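Vinylacetyl-CoA Delta-isomerase (Nitrosopumilus maritimus SCM1, PDB 6VJR) is a 4-hydroxybutyryl-CoA dehydratase that binds FAD, a [4Fe-4S] cluster and iron, and probably also acts as a vinylacetyl-CoA delta-isomerase. Local coordinates at residues E44-L48 against K89-N93; V67-L71 against L82-M86; Q99-G103 against N140-G145. All coordinates share one frame; numbering follows the deposited sequence.

Contact 1 of 3, residues E44-L48 against K89-N93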
loop_
_atom_site.group_PDB
_atom_site.type_symbol
_atom_site.label_atom_id
_atom_site.label_comp_id
_atom_site.label_asym_id
_atom_site.label_seq_id
_atom_site.Cartn_x
_atom_site.Cartn_y
_atom_site.Cartn_z
ATOM N N GLU A 44 -36.541 -4.408 5.570
ATOM C CA GLU A 44 -36.262 -3.143 4.895
ATOM C C GLU A 44 -36.176 -3.293 3.368
ATOM O O GLU A 44 -36.456 -2.338 2.635
ATOM C CB GLU A 44 -35.031 -2.449 5.491
ATOM C CG GLU A 44 -34.521 -1.305 4.626
ATOM C CD GLU A 44 -35.397 -0.068 4.454
ATOM O OE1 GLU A 44 -36.477 0.048 5.073
ATOM O OE2 GLU A 44 -34.981 0.793 3.612
ATOM N N THR A 45 -35.866 -4.490 2.860
ATOM C CA THR A 45 -35.859 -4.706 1.422
ATOM C C THR A 45 -37.286 -4.645 0.867
ATOM O O THR A 45 -37.449 -4.290 -0.288
ATOM C CB THR A 45 -35.232 -6.040 1.037
ATOM O OG1 THR A 45 -35.983 -7.207 1.362
ATOM C CG2 THR A 45 -33.821 -6.191 1.578
ATOM N N TYR A 46 -38.278 -5.030 1.668
ATOM C CA TYR A 46 -39.667 -4.886 1.267
ATOM C C TYR A 46 -40.092 -3.436 1.402
ATOM O O TYR A 46 -40.794 -2.938 0.542
ATOM C CB TYR A 46 -40.556 -5.833 2.076
ATOM C CG TYR A 46 -40.425 -7.327 1.808
ATOM C CD1 TYR A 46 -39.525 -8.141 2.475
ATOM C CD2 TYR A 46 -41.240 -7.922 0.867
ATOM C CE1 TYR A 46 -39.455 -9.507 2.218
ATOM C CE2 TYR A 46 -41.223 -9.278 0.633
ATOM C CZ TYR A 46 -40.314 -10.084 1.299
ATOM O OH TYR A 46 -40.335 -11.421 1.033
ATOM N N ASP A 47 -39.755 -2.802 2.522
ATOM C CA ASP A 47 -40.170 -1.424 2.766
ATOM C C ASP A 47 -39.603 -0.473 1.706
ATOM O O ASP A 47 -40.253 0.460 1.277
ATOM C CB ASP A 47 -39.896 -1.034 4.213
ATOM C CG ASP A 47 -40.745 -1.772 5.254
ATOM O OD1 ASP A 47 -41.910 -2.202 4.923
ATOM O OD2 ASP A 47 -40.272 -1.866 6.419
ATOM N N LEU A 48 -38.345 -0.667 1.308
ATOM C CA LEU A 48 -37.763 0.185 0.286
ATOM C C LEU A 48 -38.536 0.086 -1.032
ATOM O O LEU A 48 -38.748 1.098 -1.688
ATOM C CB LEU A 48 -36.287 -0.136 0.108
ATOM C CG LEU A 48 -35.584 0.651 -0.997
ATOM C CD1 LEU A 48 -35.596 2.102 -0.554
ATOM C CD2 LEU A 48 -34.184 0.180 -1.302
ATOM N N LYS A 89 -28.025 1.754 -1.776
ATOM C CA LYS A 89 -29.050 2.390 -0.960
ATOM C C LYS A 89 -29.384 1.569 0.294
ATOM O O LYS A 89 -29.523 2.123 1.380
ATOM C CB LYS A 89 -30.305 2.639 -1.808
ATOM C CG LYS A 89 -31.472 3.226 -1.097
ATOM C CD LYS A 89 -31.157 4.538 -0.468
ATOM C CE LYS A 89 -30.932 5.596 -1.397
ATOM N NZ LYS A 89 -31.517 6.792 -0.759
ATOM N N LEU A 90 -29.576 0.257 0.164
ATOM C CA LEU A 90 -29.897 -0.601 1.313
ATOM C C LEU A 90 -28.723 -0.640 2.290
ATOM O O LEU A 90 -28.932 -0.642 3.505
ATOM C CB LEU A 90 -30.320 -1.982 0.813
ATOM C CG LEU A 90 -31.683 -2.072 0.133
ATOM C CD1 LEU A 90 -31.795 -3.387 -0.620
ATOM C CD2 LEU A 90 -32.704 -1.925 1.223
ATOM N N GLY A 91 -27.496 -0.652 1.765
ATOM C CA GLY A 91 -26.334 -0.546 2.635
ATOM C C GLY A 91 -26.354 0.738 3.492
ATOM O O GLY A 91 -26.046 0.735 4.695
ATOM N N GLN A 92 -26.663 1.864 2.862
ATOM C CA GLN A 92 -26.821 3.127 3.571
ATOM C C GLN A 92 -27.906 3.048 4.650
ATOM O O GLN A 92 -27.763 3.641 5.704
ATOM C CB GLN A 92 -27.156 4.256 2.615
ATOM C CG GLN A 92 -26.034 4.653 1.677
ATOM C CD GLN A 92 -26.373 5.863 0.842
ATOM O OE1 GLN A 92 -27.507 6.363 0.832
ATOM N NE2 GLN A 92 -25.350 6.381 0.206
ATOM N N ASN A 93 -29.051 2.411 4.325
ATOM C CA ASN A 93 -30.205 2.383 5.190
ATOM C C ASN A 93 -30.083 1.420 6.367
ATOM O O ASN A 93 -30.730 1.667 7.393
ATOM C CB ASN A 93 -31.448 2.016 4.408
ATOM C CG ASN A 93 -31.883 3.057 3.414
ATOM O OD1 ASN A 93 -31.323 4.148 3.347
ATOM N ND2 ASN A 93 -32.955 2.737 2.698
#
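The Glu44 carboxylate and the Asn93 side-chain amide meet with their planes turned 67° apart. The two side chains cross at about a right angle. Asn93 ND2 donates to Glu44 OE2 over 3.0 Å and reaches that oxygen almost along its C-O axis. The bond is bent, with 144° at the hydrogen, and OE2 sits somewhat out of the amide plane. Glu44 OE2 has a second mate in Arg51, which forms a salt bridge with it. One oxygen is therefore gripped twice, and the charge nearby probably keeps the carboxylate ionised. Leu48 CD1 stands 4.2 Å from Asn93 ND2 and brings an apolar methyl next to the bond. Glu44 CG is anti to the backbone N, and the chain bends at its second torsion. This turns the acid toward Asn93 and leaves CG against Leu90 CD2 at 3.9 Å. Were Glu44 an alanine, the Arg51 salt bridge would be gone and the Asn93 amide, lacking its acceptor here, is likely to turn more freely. The apolar part centres on Leu90. Its CD2 touches Leu48 CD2 at 3.6 Å, while CD1 meets Thr45 CG2 at 4.1 Å. The Leu90 side chain thus lies across Glu44, Thr45 and Leu48. Leu48 CD2 also reaches Lys89 CG at 4.1 Å. Thr45 points its hydroxyl elsewhere, to Val42 O one turn back. Both segments are helical, part of helix 36-51 and helix 77-94. Their short axes pass 10.9 Å apart, and their directions differ by 118°. Side chains therefore fill the gap between the backbones. The short helix 53-56 packs beside the pair, with Ala56 on Leu48 and Leu55 on Lys89. Beyond Lys89, Phe495 of the second subunit makes a cation-pi contact, which places helix 77-94 at a subunit interface.

Contact 2 of 3, residues V67-L71 against L82-M86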
loop_
_atom_site.group_PDB
_atom_site.type_symbol
_atom_site.label_atom_id
_atom_site.label_comp_id
_atom_site.label_asym_id
_atom_site.label_seq_id
_atom_site.Cartn_x
_atom_site.Cartn_y
_atom_site.Cartn_z
ATOM N N VAL A 67 -42.457 -6.717 -9.597
ATOM C CA VAL A 67 -41.837 -7.612 -8.634
ATOM C C VAL A 67 -40.729 -6.894 -7.868
ATOM O O VAL A 67 -40.141 -5.937 -8.334
ATOM C CB VAL A 67 -41.272 -8.898 -9.277
ATOM C CG1 VAL A 67 -42.350 -9.621 -10.083
ATOM C CG2 VAL A 67 -40.087 -8.612 -10.185
ATOM N N ASN A 68 -40.449 -7.377 -6.666
ATOM C CA ASN A 68 -39.282 -6.902 -5.946
ATOM C C ASN A 68 -38.046 -7.136 -6.824
ATOM O O ASN A 68 -37.881 -8.200 -7.393
ATOM C CB ASN A 68 -39.183 -7.580 -4.587
ATOM C CG ASN A 68 -38.139 -6.935 -3.715
ATOM O OD1 ASN A 68 -36.944 -7.126 -3.930
ATOM N ND2 ASN A 68 -38.577 -6.174 -2.727
ATOM N N ARG A 69 -37.156 -6.135 -6.890
ATOM C CA ARG A 69 -35.968 -6.237 -7.741
ATOM C C ARG A 69 -35.065 -7.413 -7.352
ATOM O O ARG A 69 -34.411 -7.973 -8.213
ATOM C CB ARG A 69 -35.195 -4.917 -7.835
ATOM C CG ARG A 69 -34.009 -4.967 -8.785
ATOM C CD ARG A 69 -33.443 -3.600 -8.986
ATOM N NE ARG A 69 -34.365 -2.573 -9.464
ATOM C CZ ARG A 69 -34.855 -2.459 -10.687
ATOM N NH1 ARG A 69 -35.621 -1.421 -10.962
ATOM N NH2 ARG A 69 -34.554 -3.314 -11.648
ATOM N N PHE A 70 -35.108 -7.868 -6.104
ATOM C CA PHE A 70 -34.360 -9.059 -5.721
ATOM C C PHE A 70 -34.862 -10.336 -6.385
ATOM O O PHE A 70 -34.135 -11.326 -6.427
ATOM C CB PHE A 70 -34.328 -9.253 -4.205
ATOM C CG PHE A 70 -33.417 -8.276 -3.499
ATOM C CD1 PHE A 70 -32.041 -8.428 -3.580
ATOM C CD2 PHE A 70 -33.913 -7.205 -2.789
ATOM C CE1 PHE A 70 -31.193 -7.564 -2.905
ATOM C CE2 PHE A 70 -33.068 -6.336 -2.125
ATOM C CZ PHE A 70 -31.714 -6.529 -2.159
ATOM N N LEU A 71 -36.072 -10.316 -6.967
ATOM C CA LEU A 71 -36.632 -11.505 -7.618
ATOM C C LEU A 71 -36.624 -11.376 -9.141
ATOM O O LEU A 71 -37.202 -12.220 -9.851
ATOM C CB LEU A 71 -38.066 -11.684 -7.111
ATOM C CG LEU A 71 -38.226 -12.052 -5.633
ATOM C CD1 LEU A 71 -39.677 -11.904 -5.167
ATOM C CD2 LEU A 71 -37.726 -13.453 -5.439
ATOM N N LEU A 82 -29.274 -1.072 -11.895
ATOM C CA LEU A 82 -30.267 -0.815 -10.864
ATOM C C LEU A 82 -30.134 -1.733 -9.651
ATOM O O LEU A 82 -30.417 -1.318 -8.518
ATOM C CB LEU A 82 -31.635 -0.908 -11.508
ATOM C CG LEU A 82 -32.022 0.342 -12.297
ATOM C CD1 LEU A 82 -33.202 0.018 -13.177
ATOM C CD2 LEU A 82 -32.426 1.511 -11.407
ATOM N N GLN A 83 -29.672 -2.974 -9.867
ATOM C CA GLN A 83 -29.369 -3.859 -8.735
ATOM C C GLN A 83 -28.325 -3.164 -7.848
ATOM O O GLN A 83 -28.496 -3.109 -6.620
ATOM C CB GLN A 83 -28.744 -5.207 -9.132
ATOM C CG GLN A 83 -29.665 -6.128 -9.921
ATOM C CD GLN A 83 -28.963 -7.369 -10.421
ATOM O OE1 GLN A 83 -27.738 -7.389 -10.582
ATOM N NE2 GLN A 83 -29.716 -8.421 -10.637
ATOM N N ASN A 84 -27.268 -2.626 -8.471
ATOM C CA ASN A 84 -26.186 -1.951 -7.730
ATOM C C ASN A 84 -26.660 -0.683 -7.019
ATOM O O ASN A 84 -26.326 -0.439 -5.877
ATOM C CB ASN A 84 -25.010 -1.636 -8.640
ATOM C CG ASN A 84 -24.178 -2.795 -9.124
ATOM O OD1 ASN A 84 -23.490 -2.650 -10.139
ATOM N ND2 ASN A 84 -24.152 -3.911 -8.407
ATOM N N LYS A 85 -27.501 0.112 -7.676
ATOM C CA LYS A 85 -28.045 1.327 -7.058
ATOM C C LYS A 85 -28.858 0.967 -5.804
ATOM O O LYS A 85 -28.718 1.587 -4.750
ATOM C CB LYS A 85 -28.874 2.080 -8.070
ATOM C CG LYS A 85 -28.097 2.648 -9.229
ATOM C CD LYS A 85 -28.934 3.420 -10.207
ATOM C CE LYS A 85 -28.105 4.225 -11.129
ATOM N NZ LYS A 85 -28.921 4.865 -12.136
ATOM N N MET A 86 -29.717 -0.059 -5.920
ATOM C CA MET A 86 -30.498 -0.591 -4.813
ATOM C C MET A 86 -29.602 -1.079 -3.677
ATOM O O MET A 86 -29.877 -0.808 -2.506
ATOM C CB MET A 86 -31.496 -1.639 -5.339
ATOM C CG MET A 86 -32.315 -2.255 -4.199
ATOM S SD MET A 86 -33.446 -3.524 -4.772
ATOM C CE MET A 86 -32.348 -4.859 -5.231
HETATM O O HOH W 1 -32.650 -8.022 -10.400
#
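Met86 reaches Phe70 through a chain extended up to SD that turns at chi3 (70°). That bend sets the CE methyl over the centre of the ring. CE lies 3.5 Å from the centroid of the Phe70 ring, close to the ring normal, in a CH-pi contact. The sulfur is further off: Met86 SD stands 4.4 Å from the same centroid and approaches obliquely, completing a Met-aromatic contact. Arg69 runs past Met86 in the opposite direction. Its first two torsions are extended, and a bend at chi3 (-56°) swings the guanidinium over Leu82. Arg69 CB meets Met86 SD at 3.8 Å. Leu82 CB sits over the middle of one guanidinium face, and Leu82 CD1 comes within 3.6 Å of Arg69 NH1. NE donates to Leu55 O and NH1 to Ala54 O, so the flat group is held while its face takes the leucine. Asn68 precedes these residues in an Asx turn, its OD1 accepting from Phe70 N at 2.9 Å. The turn ends strand 66-68 and starts the 3-10 segment that presents Arg69 and Phe70 to helix 77-94. A water bridges the two segments, donating to Arg69 O over 2.8 Å and accepting from Gln83 NE2 over 3.0 Å. Gln83 OE1 in turn takes a bond from Arg291. The chemistry is divided: apolar groups meet one face of the ring and one face of the guanidinium, while Arg69 NE and NH1 are taken by backbone carbonyls. Those carbonyls probably help to accommodate the buried charge, and Asp79 also lies against Arg69.

Contact 3 of 3, residues Q99-G103 against N140-G145. With SF4 (iron/sulfur cluster), chain E; FAD (flavin-adenine dinucleotide), chain F.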
loop_
_atom_site.group_PDB
_atom_site.type_symbol
_atom_site.label_atom_id
_atom_site.label_comp_id
_atom_site.label_asym_id
_atom_site.label_seq_id
_atom_site.Cartn_x
_atom_site.Cartn_y
_atom_site.Cartn_z
ATOM N N GLN A 99 -28.919 -9.464 3.049
ATOM C CA GLN A 99 -29.077 -10.899 2.821
ATOM C C GLN A 99 -29.646 -11.326 1.471
ATOM O O GLN A 99 -29.359 -12.444 1.045
ATOM C CB GLN A 99 -29.912 -11.496 3.945
ATOM C CG GLN A 99 -29.227 -11.402 5.289
ATOM C CD GLN A 99 -30.164 -11.226 6.458
ATOM O OE1 GLN A 99 -30.926 -12.142 6.812
ATOM N NE2 GLN A 99 -30.096 -10.053 7.092
ATOM N N ARG A 100 -30.492 -10.533 0.820
ATOM C CA ARG A 100 -31.318 -11.068 -0.270
ATOM C C ARG A 100 -30.585 -11.069 -1.645
ATOM O O ARG A 100 -31.111 -11.588 -2.654
ATOM C CB ARG A 100 -32.532 -10.136 -0.250
ATOM C CG ARG A 100 -33.860 -10.767 -0.606
ATOM C CD ARG A 100 -35.071 -9.927 -0.260
ATOM N NE ARG A 100 -36.163 -10.390 -1.114
ATOM C CZ ARG A 100 -37.315 -9.811 -1.208
ATOM N NH1 ARG A 100 -37.543 -8.691 -0.567
ATOM N NH2 ARG A 100 -38.263 -10.362 -1.983
ATOM N N CYS A 101 -29.375 -10.494 -1.702
ATOM C CA CYS A 101 -28.578 -10.415 -2.929
ATOM C C CYS A 101 -28.214 -11.831 -3.383
ATOM O O CYS A 101 -28.112 -12.080 -4.573
ATOM C CB CYS A 101 -27.281 -9.606 -2.766
ATOM S SG CYS A 101 -27.583 -7.986 -2.017
ATOM N N VAL A 102 -27.892 -12.747 -2.443
ATOM C CA VAL A 102 -27.385 -14.064 -2.829
ATOM C C VAL A 102 -28.388 -14.804 -3.714
ATOM O O VAL A 102 -28.061 -15.368 -4.782
ATOM C CB VAL A 102 -27.024 -14.907 -1.592
ATOM C CG1 VAL A 102 -26.176 -16.080 -2.009
ATOM C CG2 VAL A 102 -26.304 -14.101 -0.541
ATOM N N GLY A 103 -29.654 -14.770 -3.285
ATOM C CA GLY A 103 -30.719 -15.441 -4.033
ATOM C C GLY A 103 -30.959 -14.800 -5.399
ATOM O O GLY A 103 -31.241 -15.491 -6.391
ATOM N N ASN A 140 -43.752 -13.054 -3.691
ATOM C CA ASN A 140 -42.829 -12.035 -3.182
ATOM C C ASN A 140 -41.983 -12.565 -2.026
ATOM O O ASN A 140 -42.015 -11.995 -0.938
ATOM C CB ASN A 140 -43.526 -10.725 -2.841
ATOM C CG ASN A 140 -42.565 -9.565 -2.780
ATOM O OD1 ASN A 140 -41.392 -9.675 -3.161
ATOM N ND2 ASN A 140 -43.024 -8.446 -2.278
ATOM N N LEU A 141 -41.240 -13.656 -2.285
ATOM C CA LEU A 141 -40.535 -14.431 -1.265
ATOM C C LEU A 141 -39.047 -14.076 -1.199
ATOM O O LEU A 141 -38.491 -13.449 -2.099
ATOM C CB LEU A 141 -40.728 -15.929 -1.546
ATOM C CG LEU A 141 -42.198 -16.355 -1.635
ATOM C CD1 LEU A 141 -42.333 -17.864 -1.814
ATOM C CD2 LEU A 141 -42.990 -15.877 -0.426
ATOM N N VAL A 142 -38.425 -14.512 -0.112
ATOM C CA VAL A 142 -36.985 -14.387 0.126
ATOM C C VAL A 142 -36.333 -15.729 -0.197
ATOM O O VAL A 142 -36.755 -16.780 0.320
ATOM C CB VAL A 142 -36.733 -13.962 1.586
ATOM C CG1 VAL A 142 -35.248 -13.985 1.944
ATOM C CG2 VAL A 142 -37.351 -12.590 1.887
ATOM N N ILE A 143 -35.296 -15.660 -1.055
ATOM C CA ILE A 143 -34.629 -16.841 -1.579
ATOM C C ILE A 143 -33.171 -16.822 -1.120
ATOM O O ILE A 143 -32.461 -15.864 -1.386
ATOM C CB ILE A 143 -34.674 -16.850 -3.111
ATOM C CG1 ILE A 143 -36.075 -16.543 -3.694
ATOM C CG2 ILE A 143 -34.078 -18.160 -3.645
ATOM C CD1 ILE A 143 -37.169 -17.482 -3.260
ATOM N N GLY A 144 -32.749 -17.883 -0.444
ATOM C CA GLY A 144 -31.357 -18.118 -0.114
ATOM C C GLY A 144 -30.599 -18.772 -1.279
ATOM O O GLY A 144 -31.143 -19.582 -2.009
ATOM N N GLY A 145 -29.275 -18.540 -1.320
ATOM C CA GLY A 145 -28.419 -19.119 -2.327
ATOM C C GLY A 145 -27.380 -19.941 -1.623
ATOM O O GLY A 145 -26.456 -19.379 -1.056
HETATM FE FE1 SF4 E . -23.685 -10.058 0.085
HETATM FE FE2 SF4 E . -23.728 -7.420 0.854
HETATM FE FE3 SF4 E . -25.186 -9.152 2.136
HETATM FE FE4 SF4 E . -25.954 -8.331 -0.300
HETATM S S1 SF4 E . -25.926 -7.104 1.573
HETATM S S2 SF4 E . -25.903 -10.549 0.474
HETATM S S3 SF4 E . -23.866 -8.196 -1.329
HETATM S S4 SF4 E . -22.916 -9.231 1.995
HETATM P PA FAD F . -11.371 -21.896 2.463
HETATM O O1A FAD F . -11.662 -22.421 1.117
HETATM O O2A FAD F . -11.096 -22.873 3.534
HETATM O O5B FAD F . -10.261 -20.771 2.266
HETATM C C5B FAD F . -9.204 -20.558 3.233
HETATM C C4B FAD F . -7.945 -20.213 2.491
HETATM O O4B FAD F . -7.449 -21.392 1.813
HETATM C C3B FAD F . -8.048 -19.113 1.417
HETATM O O3B FAD F . -6.857 -18.320 1.403
HETATM C C2B FAD F . -8.166 -19.908 0.123
HETATM O O2B FAD F . -7.778 -19.243 -1.069
HETATM C C1B FAD F . -7.261 -21.103 0.433
HETATM N N9A FAD F . -7.614 -22.311 -0.303
HETATM C C8A FAD F . -8.729 -23.115 -0.196
HETATM N N7A FAD F . -8.734 -24.159 -0.986
HETATM C C5A FAD F . -7.552 -24.030 -1.691
HETATM C C6A FAD F . -6.966 -24.826 -2.698
HETATM N N6A FAD F . -7.509 -25.967 -3.124
HETATM N N1A FAD F . -5.808 -24.390 -3.244
HETATM C C2A FAD F . -5.260 -23.259 -2.766
HETATM N N3A FAD F . -5.690 -22.447 -1.803
HETATM C C4A FAD F . -6.861 -22.883 -1.299
HETATM N N1 FAD F . -21.653 -19.052 0.699
HETATM C C2 FAD F . -22.888 -19.431 0.232
HETATM O O2 FAD F . -23.049 -20.400 -0.527
HETATM N N3 FAD F . -23.987 -18.662 0.565
HETATM C C4 FAD F . -23.993 -17.554 1.363
HETATM O O4 FAD F . -25.028 -17.001 1.692
HETATM C C4X FAD F . -22.692 -17.230 1.927
HETATM N N5 FAD F . -22.603 -16.177 2.747
HETATM C C5X FAD F . -21.425 -16.016 3.445
HETATM C C6 FAD F . -21.340 -15.080 4.486
HETATM C C7 FAD F . -20.186 -14.926 5.239
HETATM C C7M FAD F . -20.175 -13.983 6.418
HETATM C C8 FAD F . -19.018 -15.619 4.860
HETATM C C8M FAD F . -17.725 -15.387 5.586
HETATM C C9 FAD F . -19.046 -16.479 3.788
HETATM C C9A FAD F . -20.258 -16.713 3.090
HETATM N N10 FAD F . -20.351 -17.671 2.081
HETATM C C10 FAD F . -21.579 -18.033 1.527
HETATM C "C1'" FAD F . -19.192 -18.571 1.929
HETATM C "C2'" FAD F . -18.017 -18.090 1.112
HETATM O "O2'" FAD F . -18.352 -18.258 -0.267
HETATM C "C3'" FAD F . -16.766 -18.908 1.466
HETATM O "O3'" FAD F . -16.393 -18.506 2.771
HETATM C "C4'" FAD F . -15.612 -18.812 0.456
HETATM O "O4'" FAD F . -15.947 -19.492 -0.762
HETATM C "C5'" FAD F . -14.315 -19.388 0.992
HETATM O "O5'" FAD F . -14.511 -20.745 1.356
HETATM P P FAD F . -14.154 -21.256 2.782
HETATM O O1P FAD F . -14.817 -20.480 3.832
HETATM O O2P FAD F . -14.342 -22.715 2.762
HETATM O O3P FAD F . -12.591 -20.974 2.997
HETATM O O HOH W 2 -30.263 -14.086 -0.578
HETATM O O HOH W 3 -35.755 -12.746 -2.619
HETATM O O HOH W 4 -32.929 -13.583 -2.252
#
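Arg100 stretches toward Asn140, Leu141 and Val142 with its chain extended from CG to NE. The side chain packs on Phe70 from outside the contact. CD runs by Val142 CG2 at 4.1 Å, and the same methyl lies over one face of the guanidinium, toward its rim. NE donates to a water at 2.8 Å, and that water donates on to Leu141 O. NH1 hydrogen-bonds Thr45 OG1. NH2 makes two weak bonds, to Leu141 O (3.1 Å) and to Asn140 OD1 (3.4 Å). Asn140 OD1 lies at the guanidinium edge, while Leu141 O approaches obliquely. Tyr46 adds a cation-pi contact. The anchored turn leads from helix 125-139 into strand 143-146, an outer strand, within this chain, of a four-stranded sheet, where it runs parallel to strand 195-198. The contact thus joins the start of the cluster-ligating helix 101-121 to this strand, within the 4-hydroxyphenylacetate 3-hydroxylase N-terminal family region. Past Arg100 the backbones close up. Gly103 CA makes a CA-H...O contact with Ile143 O at 3.2 Å. A water accepts from Gly103 N and lies near Ile143 O. Cys101 faces the other way, its SG binding FE4 of the cluster at 2.4 Å. Val102 stands between the two cofactors. With CG1 anti to the backbone N, that methyl rests on Gly145 O. CG2 lies 3.7 Å from cluster sulfur S2 and also near FAD O4. Gly145 O accepts a nearly straight bond from FAD N3 at 3.0 Å.

The three contacts lie close together near the [4Fe-4S] cluster, their centres 11 to 14 Å apart. Contacts 1 and 2 share helix 77-94 and meet where Leu90 CD1 touches Phe70 CZ at 3.5 Å. The Phe70 side chain is about 6 Å from the cluster and that of Leu90 about 7 Å. Phe70 packs on the cluster ligand Cys101, and Leu90 packs on Phe70. Contact 2 reaches contact 3 through Phe70 CD1, 3.4 Å from Arg100 O. Contact 1 reaches it through Tyr46 OH, which probably hydrogen-bonds Asn140 O at 2.7 Å. Of the three, contact 3 alone touches both the cluster and FAD, and its Val102 side chain is about 5 Å from the iron ion.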